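Local coordinates for hydrolase (Thermus thermophilus, PDB 1UFO), which has an alpha/beta hydrolase fold and probably cleaves an ester-like or related bond through a serine nucleophile, its natural substrate being unknown, at residues A[76-79]-A[80-84]; A[86-89]-A[90-93]; A[150-153]-A[154-157]. All coordinates share one frame; numbering follows the deposited sequence.

Interaction 1 of 3, residues A[76-79]-A[80-84]; sequences RYVE and EVYRV
Glu80 reaches back along the first turn of helix 77-103 to Arg76, the residue at its N-cap position. Its CB lies 3.3 Å from Arg76 O, the carbonyl that also accepts the bond from Glu80 N (2.9 Å). With CG anti to its own carbonyl carbon (chi1 -74°), the chain turns back toward the helix start, and CG keeps to the same carbonyl oxygen. CD follows at a greater distance, and OE1 ends 3.7 Å from Arg76 CB. There a water donates to both Glu80 OE1 and Glu79 OE2, bridging two carboxylates whose like charges stand 5.2 Å apart between those oxygens. The other oxygen, OE2, is salt-bridged to Arg61. With an alanine here, Arg61 would probably lose this carboxylate and the bridging water one of its two acceptors.

Arg76 bends at chi2 and brings NH1 to Glu79 OE2 at 3.0 Å, a nearly straight bond lying in the guanidinium plane and using the syn lone pair of the oxygen; Arg76 NH2 and Glu79 OE1 turn to Glu151. On another side of the turn, Val81 CG2 sits over one face of the Tyr77 ring in a CH-pi contact, 3.8 Å from the centroid and offset toward the rim. Val78 CG1 instead meets the edge of the Tyr82 ring, 3.7 Å from CD1, the two side chains running alongside each other.

Val78 and Tyr82 pack against helix 153-160, while Val81 and Tyr82 touch Leu114 of helix 114-124, so this N-terminal end of helix 77-103 lies against both.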
ATOM      1  N   ARG A  76     -26.587  20.554  15.636  1.00 17.28           N
ATOM      2  CA  ARG A  76     -25.359  20.440  16.434  1.00 17.73           C
ATOM      3  C   ARG A  76     -24.616  19.127  16.118  1.00 17.26           C
ATOM      4  O   ARG A  76     -23.757  18.657  16.909  1.00 17.15           O
ATOM      5  CB  ARG A  76     -25.690  20.448  17.927  1.00 19.08           C
ATOM      6  CG  ARG A  76     -26.431  21.731  18.414  1.00 22.12           C
ATOM      7  CD  ARG A  76     -25.480  22.893  18.312  1.00 24.33           C
ATOM      8  NE  ARG A  76     -26.088  24.175  18.710  1.00 29.03           N
ATOM      9  CZ  ARG A  76     -25.637  24.928  19.708  1.00 29.30           C
ATOM     10  NH1 ARG A  76     -24.588  24.536  20.413  1.00 28.04           N
ATOM     11  NH2 ARG A  76     -26.259  26.068  20.032  1.00 30.43           N
ATOM     12  N   TYR A  77     -24.917  18.542  14.981  1.00 16.58           N
ATOM     13  CA  TYR A  77     -24.243  17.285  14.601  1.00 16.41           C
ATOM     14  C   TYR A  77     -22.735  17.323  14.630  1.00 16.42           C
ATOM     15  O   TYR A  77     -22.097  16.527  15.351  1.00 14.28           O
ATOM     16  CB  TYR A  77     -24.687  16.878  13.212  1.00 15.44           C
ATOM     17  CG  TYR A  77     -23.981  15.638  12.671  1.00 16.18           C
ATOM     18  CD1 TYR A  77     -24.141  14.401  13.291  1.00 15.19           C
ATOM     19  CD2 TYR A  77     -23.274  15.695  11.464  1.00 17.38           C
ATOM     20  CE1 TYR A  77     -23.610  13.223  12.687  1.00 18.30           C
ATOM     21  CE2 TYR A  77     -22.757  14.554  10.850  1.00 18.50           C
ATOM     22  CZ  TYR A  77     -22.935  13.315  11.481  1.00 19.09           C
ATOM     23  OH  TYR A  77     -22.449  12.161  10.878  1.00 20.51           O
ATOM     24  N   VAL A  78     -22.171  18.281  13.907  1.00 16.06           N
ATOM     25  CA  VAL A  78     -20.718  18.371  13.784  1.00 16.98           C
ATOM     26  C   VAL A  78     -20.116  18.645  15.141  1.00 16.67           C
ATOM     27  O   VAL A  78     -19.075  18.014  15.520  1.00 16.10           O
ATOM     28  CB  VAL A  78     -20.324  19.456  12.770  1.00 17.92           C
ATOM     29  CG1 VAL A  78     -18.830  19.709  12.831  1.00 20.16           C
ATOM     30  CG2 VAL A  78     -20.732  19.037  11.353  1.00 18.82           C
ATOM     31  N   GLU A  79     -20.722  19.593  15.882  1.00 16.01           N
ATOM     32  CA  GLU A  79     -20.230  19.896  17.212  1.00 15.16           C
ATOM     33  C   GLU A  79     -20.158  18.620  18.066  1.00 14.63           C
ATOM     34  O   GLU A  79     -19.167  18.369  18.760  1.00 14.77           O
ATOM     35  CB  GLU A  79     -21.203  20.875  17.874  1.00 16.36           C
ATOM     36  CG  GLU A  79     -20.806  21.313  19.232  1.00 19.91           C
ATOM     37  CD  GLU A  79     -21.742  22.379  19.768  1.00 21.02           C
ATOM     38  OE1 GLU A  79     -21.249  23.471  19.901  1.00 21.95           O
ATOM     39  OE2 GLU A  79     -22.911  22.077  20.047  1.00 24.39           O
ATOM     40  N   GLU A  80     -21.247  17.860  18.038  1.00 14.48           N
ATOM     41  CA  GLU A  80     -21.308  16.649  18.856  1.00 13.28           C
ATOM     42  C   GLU A  80     -20.339  15.546  18.365  1.00 13.23           C
ATOM     43  O   GLU A  80     -19.716  14.803  19.183  1.00 12.24           O
ATOM     44  CB  GLU A  80     -22.758  16.155  18.887  1.00 15.47           C
ATOM     45  CG  GLU A  80     -23.549  17.120  19.808  1.00 18.05           C
ATOM     46  CD  GLU A  80     -25.041  16.797  19.930  1.00 23.46           C
ATOM     47  OE1 GLU A  80     -25.758  17.728  20.408  1.00 24.68           O
ATOM     48  OE2 GLU A  80     -25.477  15.678  19.566  1.00 26.01           O
ATOM     49  N   VAL A  81     -20.149  15.483  17.056  1.00 11.42           N
ATOM     50  CA  VAL A  81     -19.229  14.473  16.497  1.00 12.50           C
ATOM     51  C   VAL A  81     -17.816  14.799  16.980  1.00 12.06           C
ATOM     52  O   VAL A  81     -17.091  13.894  17.460  1.00 11.33           O
ATOM     53  CB  VAL A  81     -19.290  14.507  14.948  1.00 11.63           C
ATOM     54  CG1 VAL A  81     -18.057  13.772  14.341  1.00 12.96           C
ATOM     55  CG2 VAL A  81     -20.542  13.817  14.471  1.00 12.45           C
ATOM     56  N   TYR A  82     -17.388  16.063  16.919  1.00 11.29           N
ATOM     57  CA  TYR A  82     -16.008  16.311  17.346  1.00 11.58           C
ATOM     58  C   TYR A  82     -15.797  16.367  18.850  1.00 11.47           C
ATOM     59  O   TYR A  82     -14.656  16.194  19.343  1.00 13.14           O
ATOM     60  CB  TYR A  82     -15.420  17.522  16.626  1.00 10.66           C
ATOM     61  CG  TYR A  82     -15.188  17.174  15.175  1.00 11.50           C
ATOM     62  CD1 TYR A  82     -15.992  17.687  14.167  1.00 13.56           C
ATOM     63  CD2 TYR A  82     -14.225  16.235  14.828  1.00 12.03           C
ATOM     64  CE1 TYR A  82     -15.843  17.284  12.856  1.00 15.57           C
ATOM     65  CE2 TYR A  82     -14.081  15.771  13.489  1.00 15.12           C
ATOM     66  CZ  TYR A  82     -14.904  16.305  12.510  1.00 15.34           C
ATOM     67  OH  TYR A  82     -14.861  15.706  11.268  1.00 15.96           O
ATOM     68  N   ARG A  83     -16.887  16.561  19.608  1.00 11.67           N
ATOM     69  CA  ARG A  83     -16.751  16.429  21.071  1.00 12.38           C
ATOM     70  C   ARG A  83     -16.557  14.915  21.382  1.00 12.22           C
ATOM     71  O   ARG A  83     -15.723  14.546  22.246  1.00 13.08           O
ATOM     72  CB  ARG A  83     -18.003  17.031  21.723  1.00 13.77           C
ATOM     73  CG  ARG A  83     -18.096  16.739  23.233  1.00 13.47           C
ATOM     74  CD  ARG A  83     -16.768  17.026  23.999  1.00 13.30           C
ATOM     75  NE  ARG A  83     -16.256  18.389  23.803  1.00 13.81           N
ATOM     76  CZ  ARG A  83     -15.058  18.816  24.196  1.00 11.93           C
ATOM     77  NH1 ARG A  83     -14.670  20.076  23.988  1.00 13.41           N
ATOM     78  NH2 ARG A  83     -14.189  17.999  24.827  1.00 14.89           N
ATOM     79  N   VAL A  84     -17.295  14.036  20.702  1.00 11.43           N
ATOM     80  CA  VAL A  84     -17.012  12.551  20.844  1.00 10.21           C
ATOM     81  C   VAL A  84     -15.506  12.317  20.472  1.00 10.99           C
ATOM     82  O   VAL A  84     -14.803  11.622  21.228  1.00  9.95           O
ATOM     83  CB  VAL A  84     -17.826  11.724  19.865  1.00 10.14           C
ATOM     84  CG1 VAL A  84     -17.295  10.214  19.825  1.00  9.99           C
ATOM     85  CG2 VAL A  84     -19.338  11.672  20.310  1.00 12.91           C
TER
HETATM   86  O   HOH W   1     -24.330  20.082  21.317  1.00 32.02           O

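Interaction 2 of 3, residues A[86-89]-A[90-93]; sequences LGFK and EEAR
Gly87 and Glu91 meet through the backbone bond from Glu91 N to Gly87 O (3.1 Å), one of four successive i to i+4 bonds in the middle of helix 77-103. Glu90 N reaches Leu86 O, Ala92 N reaches Phe88 O at 2.8 Å, and Arg93 N reaches Lys89 O.

A water adds to this backbone pattern. It donates to Gly87 O at 3.2 Å and also to Glu90 OE2, so the Gly87 carbonyl accepts from both the helix and the solvent molecule. Glu90 can turn its carboxylate to that water because its chain bends at chi2 (-80°) after CG has left anti to the backbone N.

The van der Waals contacts are made largely with the backbone. Glu91 lays its chain along the Gly87 carbonyl, with CG 3.3 Å from Gly87 O and CD close behind; its OE1 makes no more than a long, oblique approach to the Phe88 ring, 4.4 Å from CD1. Ala92 CB rests 3.2 Å from Phe88 O. Lys89 folds at chi3 (68°), which returns its CE to within 3.7 Å of Glu90 N.

The charged ends find their partners further off: Lys89 NZ and Arg93 NH2 share the carboxylate of Glu125, Arg93 NE pairs with Glu97, Glu91 with Arg65, and Glu90 with Arg94.

Phe88 and Ala92 face the central sheet, touching strand 25-30 at Leu30, and the Phe88 ring also meets Phe57 edge-to-face. Lys89 and Arg93 lie along helix 114-124, so this part of helix 77-103 packs against both the strand and that neighbouring helix, with different side chains for each.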
ATOM      1  N   LEU A  86     -12.870  14.356  20.629  1.00 10.36           N
ATOM      2  CA  LEU A  86     -11.958  14.868  21.668  1.00  9.78           C
ATOM      3  C   LEU A  86     -11.963  13.957  22.931  1.00 10.47           C
ATOM      4  O   LEU A  86     -10.906  13.802  23.568  1.00 10.68           O
ATOM      5  CB  LEU A  86     -12.385  16.327  22.012  1.00 11.46           C
ATOM      6  CG  LEU A  86     -11.957  17.312  20.910  1.00  9.99           C
ATOM      7  CD1 LEU A  86     -12.739  18.591  21.179  1.00 14.02           C
ATOM      8  CD2 LEU A  86     -10.450  17.580  20.946  1.00 13.99           C
ATOM      9  N   GLY A  87     -13.120  13.434  23.278  1.00 11.44           N
ATOM     10  CA  GLY A  87     -13.253  12.552  24.443  1.00 11.75           C
ATOM     11  C   GLY A  87     -12.526  11.252  24.141  1.00 11.68           C
ATOM     12  O   GLY A  87     -11.761  10.691  24.956  1.00 11.87           O
ATOM     13  N   PHE A  88     -12.781  10.769  22.944  1.00 11.46           N
ATOM     14  CA  PHE A  88     -12.174   9.483  22.496  1.00 10.25           C
ATOM     15  C   PHE A  88     -10.631   9.615  22.481  1.00  9.29           C
ATOM     16  O   PHE A  88      -9.891   8.670  22.880  1.00 10.42           O
ATOM     17  CB  PHE A  88     -12.709   9.159  21.073  1.00  8.78           C
ATOM     18  CG  PHE A  88     -12.564   7.699  20.630  1.00  8.26           C
ATOM     19  CD1 PHE A  88     -12.375   6.679  21.516  1.00  9.82           C
ATOM     20  CD2 PHE A  88     -12.794   7.410  19.288  1.00  7.59           C
ATOM     21  CE1 PHE A  88     -12.454   5.313  21.082  1.00  9.34           C
ATOM     22  CE2 PHE A  88     -12.887   6.088  18.821  1.00 10.13           C
ATOM     23  CZ  PHE A  88     -12.730   5.029  19.709  1.00  9.20           C
ATOM     24  N   LYS A  89     -10.101  10.772  22.039  1.00  9.66           N
ATOM     25  CA  LYS A  89      -8.678  11.022  22.046  1.00 10.11           C
ATOM     26  C   LYS A  89      -8.096  10.935  23.447  1.00 11.46           C
ATOM     27  O   LYS A  89      -7.072  10.272  23.664  1.00 10.90           O
ATOM     28  CB  LYS A  89      -8.401  12.462  21.495  1.00 11.41           C
ATOM     29  CG  LYS A  89      -6.923  12.844  21.550  1.00 12.53           C
ATOM     30  CD  LYS A  89      -6.699  14.349  21.729  1.00 16.37           C
ATOM     31  CE  LYS A  89      -7.161  14.759  23.106  1.00 20.63           C
ATOM     32  NZ  LYS A  89      -6.736  16.150  23.425  1.00 23.62           N
ATOM     33  N   GLU A  90      -8.724  11.637  24.401  1.00  9.98           N
ATOM     34  CA  GLU A  90      -8.131  11.703  25.754  1.00 11.92           C
ATOM     35  C   GLU A  90      -8.123  10.320  26.378  1.00 11.93           C
ATOM     36  O   GLU A  90      -7.146   9.962  27.048  1.00 11.75           O
ATOM     37  CB  GLU A  90      -8.920  12.734  26.563  1.00 13.96           C
ATOM     38  CG  GLU A  90      -8.420  13.010  27.938  1.00 16.49           C
ATOM     39  CD  GLU A  90      -8.868  11.913  28.923  1.00 15.05           C
ATOM     40  OE1 GLU A  90      -8.144  11.798  29.922  1.00 20.98           O
ATOM     41  OE2 GLU A  90      -9.915  11.239  28.742  1.00 16.71           O
ATOM     42  N   GLU A  91      -9.187   9.566  26.150  1.00 11.35           N
ATOM     43  CA  GLU A  91      -9.295   8.182  26.695  1.00 10.61           C
ATOM     44  C   GLU A  91      -8.261   7.281  26.027  1.00 10.98           C
ATOM     45  O   GLU A  91      -7.602   6.459  26.674  1.00 12.32           O
ATOM     46  CB  GLU A  91     -10.693   7.585  26.430  1.00 10.44           C
ATOM     47  CG  GLU A  91     -11.742   8.306  27.298  1.00 12.32           C
ATOM     48  CD  GLU A  91     -13.134   8.113  26.833  1.00 14.12           C
ATOM     49  OE1 GLU A  91     -13.344   7.553  25.743  1.00 13.10           O
ATOM     50  OE2 GLU A  91     -14.049   8.542  27.598  1.00 14.90           O
ATOM     51  N   ALA A  92      -8.127   7.411  24.696  1.00  9.99           N
ATOM     52  CA  ALA A  92      -7.217   6.537  23.991  1.00  8.94           C
ATOM     53  C   ALA A  92      -5.794   6.729  24.442  1.00 10.23           C
ATOM     54  O   ALA A  92      -5.031   5.777  24.528  1.00  9.98           O
ATOM     55  CB  ALA A  92      -7.321   6.840  22.454  1.00  8.84           C
ATOM     56  N   ARG A  93      -5.395   7.978  24.725  1.00 10.30           N
ATOM     57  CA  ARG A  93      -4.019   8.170  25.132  1.00 10.38           C
ATOM     58  C   ARG A  93      -3.793   7.459  26.488  1.00 13.02           C
ATOM     59  O   ARG A  93      -2.739   6.800  26.675  1.00 12.70           O
ATOM     60  CB  ARG A  93      -3.682   9.647  25.250  1.00 13.02           C
ATOM     61  CG  ARG A  93      -2.214   9.807  25.409  1.00 13.44           C
ATOM     62  CD  ARG A  93      -1.764  11.227  25.271  1.00 17.84           C
ATOM     63  NE  ARG A  93      -0.290  11.257  25.393  1.00 20.05           N
ATOM     64  CZ  ARG A  93       0.456  12.254  24.952  1.00 21.89           C
ATOM     65  NH1 ARG A  93       1.778  12.225  25.131  1.00 23.37           N
ATOM     66  NH2 ARG A  93      -0.123  13.271  24.305  1.00 21.63           N
TER
HETATM   67  O   HOH W   2     -12.075  12.035  27.823  1.00 28.80           O

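Interaction 3 of 3, residues A[150-153]-A[154-157]; sequences VEDP and GVLA
The carboxylate of Asp152 is the flat group that meets the helix start. Val155 CG2 lies over one face of it, about 3.7 Å above the plane and 3.8 Å from Asp152 CG, the two side chains crossing at about a right angle. Gly154 N lies close to the plane, beside OD1, whereas Val155 N stands well above it, on the same side as Val155 CG2. OD1 takes a weak bond from Gly154 N at 2.9 Å and a second weak one from Val155 N at 3.4 Å. CG anti to the backbone N (chi1 -174°) carries the carboxylate round to these two donors. The same oxygen also receives a salt bridge from Arg83, so OD1 has a charged partner beside its two amides. The first N-H groups of the helix and the helix dipole would be expected to stabilise its negative charge.

The main chain of Asp152 works alongside its carboxylate. Asp152 O accepts from Leu156 N at 2.9 Å in the first i to i+4 bond and weakly from Val155 N as well. Ala157 N then bonds to Pro153 O, by which point the regular pattern is under way.

Ahead of the cap, apolar side chains meet. Val150 CG1 is wedged between Val155 CG1 and Leu156 CD2, each 3.6 Å away. Val150 and Leu156 slide past each other in opposite directions, and this carries the leucine branches over the preceding main chain: CD1 lies 3.5 Å from Glu151 O, and CD2 lies near Val150 O.

Together these features make an Asp N-cap, with proline in the first helical position and a hydrophobic contact between residues before and after the cap. It starts helix 153-160, which follows the long excursion after strand 132-135 of the alpha/beta hydrolase fold.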
ATOM      1  N   VAL A 150     -21.640  25.677  15.686  1.00 20.74           N
ATOM      2  CA  VAL A 150     -20.598  25.083  16.568  1.00 19.60           C
ATOM      3  C   VAL A 150     -20.227  26.146  17.580  1.00 19.39           C
ATOM      4  O   VAL A 150     -19.749  27.228  17.188  1.00 20.51           O
ATOM      5  CB  VAL A 150     -19.390  24.685  15.715  1.00 19.11           C
ATOM      6  CG1 VAL A 150     -18.251  24.106  16.592  1.00 19.70           C
ATOM      7  CG2 VAL A 150     -19.861  23.635  14.678  1.00 18.49           C
ATOM      8  N   GLU A 151     -20.453  25.818  18.858  1.00 19.93           N
ATOM      9  CA  GLU A 151     -20.143  26.758  19.939  1.00 21.95           C
ATOM     10  C   GLU A 151     -19.053  26.257  20.867  1.00 20.89           C
ATOM     11  O   GLU A 151     -18.320  27.080  21.450  1.00 20.79           O
ATOM     12  CB  GLU A 151     -21.389  27.037  20.746  1.00 24.89           C
ATOM     13  CG  GLU A 151     -22.407  27.784  19.900  1.00 30.32           C
ATOM     14  CD  GLU A 151     -23.428  28.348  20.765  1.00 33.25           C
ATOM     15  OE1 GLU A 151     -24.330  27.613  21.269  1.00 36.82           O
ATOM     16  OE2 GLU A 151     -23.288  29.559  20.987  1.00 37.79           O
ATOM     17  N   ASP A 152     -18.947  24.931  20.942  1.00 19.72           N
ATOM     18  CA  ASP A 152     -17.968  24.229  21.813  1.00 18.28           C
ATOM     19  C   ASP A 152     -16.569  24.768  21.477  1.00 19.31           C
ATOM     20  O   ASP A 152     -16.032  24.537  20.370  1.00 15.68           O
ATOM     21  CB  ASP A 152     -18.083  22.734  21.512  1.00 17.40           C
ATOM     22  CG  ASP A 152     -17.226  21.853  22.433  1.00 16.87           C
ATOM     23  OD1 ASP A 152     -16.130  22.296  22.732  1.00 20.20           O
ATOM     24  OD2 ASP A 152     -17.720  20.769  22.785  1.00 19.33           O
ATOM     25  N   PRO A 153     -15.902  25.427  22.427  1.00 17.81           N
ATOM     26  CA  PRO A 153     -14.573  26.000  22.153  1.00 17.59           C
ATOM     27  C   PRO A 153     -13.533  24.969  21.712  1.00 15.19           C
ATOM     28  O   PRO A 153     -12.649  25.278  20.917  1.00 16.39           O
ATOM     29  CB  PRO A 153     -14.207  26.684  23.492  1.00 19.47           C
ATOM     30  CG  PRO A 153     -15.601  26.997  24.030  1.00 19.87           C
ATOM     31  CD  PRO A 153     -16.375  25.790  23.789  1.00 19.16           C
ATOM     32  N   GLY A 154     -13.652  23.768  22.268  1.00 16.36           N
ATOM     33  CA  GLY A 154     -12.708  22.728  21.871  1.00 15.36           C
ATOM     34  C   GLY A 154     -12.889  22.318  20.440  1.00 15.36           C
ATOM     35  O   GLY A 154     -11.898  21.983  19.792  1.00 13.68           O
ATOM     36  N   VAL A 155     -14.143  22.296  19.954  1.00 13.79           N
ATOM     37  CA  VAL A 155     -14.355  21.906  18.565  1.00 12.54           C
ATOM     38  C   VAL A 155     -13.945  23.087  17.660  1.00 12.82           C
ATOM     39  O   VAL A 155     -13.380  22.845  16.571  1.00 13.17           O
ATOM     40  CB  VAL A 155     -15.832  21.535  18.328  1.00 11.09           C
ATOM     41  CG1 VAL A 155     -16.057  21.263  16.834  1.00 11.53           C
ATOM     42  CG2 VAL A 155     -16.180  20.311  19.155  1.00 11.21           C
ATOM     43  N   LEU A 156     -14.204  24.331  18.091  1.00 13.54           N
ATOM     44  CA  LEU A 156     -13.792  25.455  17.241  1.00 14.28           C
ATOM     45  C   LEU A 156     -12.275  25.428  17.059  1.00 14.73           C
ATOM     46  O   LEU A 156     -11.764  25.754  16.021  1.00 15.68           O
ATOM     47  CB  LEU A 156     -14.264  26.846  17.827  1.00 15.74           C
ATOM     48  CG  LEU A 156     -15.806  26.972  17.841  1.00 16.39           C
ATOM     49  CD1 LEU A 156     -16.297  28.093  18.730  1.00 17.64           C
ATOM     50  CD2 LEU A 156     -16.275  27.145  16.388  1.00 17.51           C
ATOM     51  N   ALA A 157     -11.547  25.048  18.118  1.00 16.20           N
ATOM     52  CA  ALA A 157     -10.107  24.976  18.037  1.00 16.01           C
ATOM     53  C   ALA A 157      -9.611  24.008  17.010  1.00 15.64           C
ATOM     54  O   ALA A 157      -8.572  24.244  16.399  1.00 16.71           O
ATOM     55  CB  ALA A 157      -9.504  24.623  19.398  1.00 14.31           C
TER

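Interactions 1 and 2 follow one another along helix 77-103, their centres about 14 Å apart, while interaction 3 comes much later, at the start of helix 153-160. In space it returns to interaction 1, with about 9 Å between centres: Arg76 NH2 is salt-bridged to Glu151 OE1, and Glu79 OE1 probably accepts a hydrogen bond from Glu151 N. Interaction 2, whose centre is about 16 Å from that of interaction 3, meets it lightly through Leu86 packing on Gly154. Helix 77-103 thus starts at the periphery, tied to the segment opening helix 153-160, and runs inward to the sheet, where the Phe88 side chain lies near, without touching, the putative nucleophile elbow.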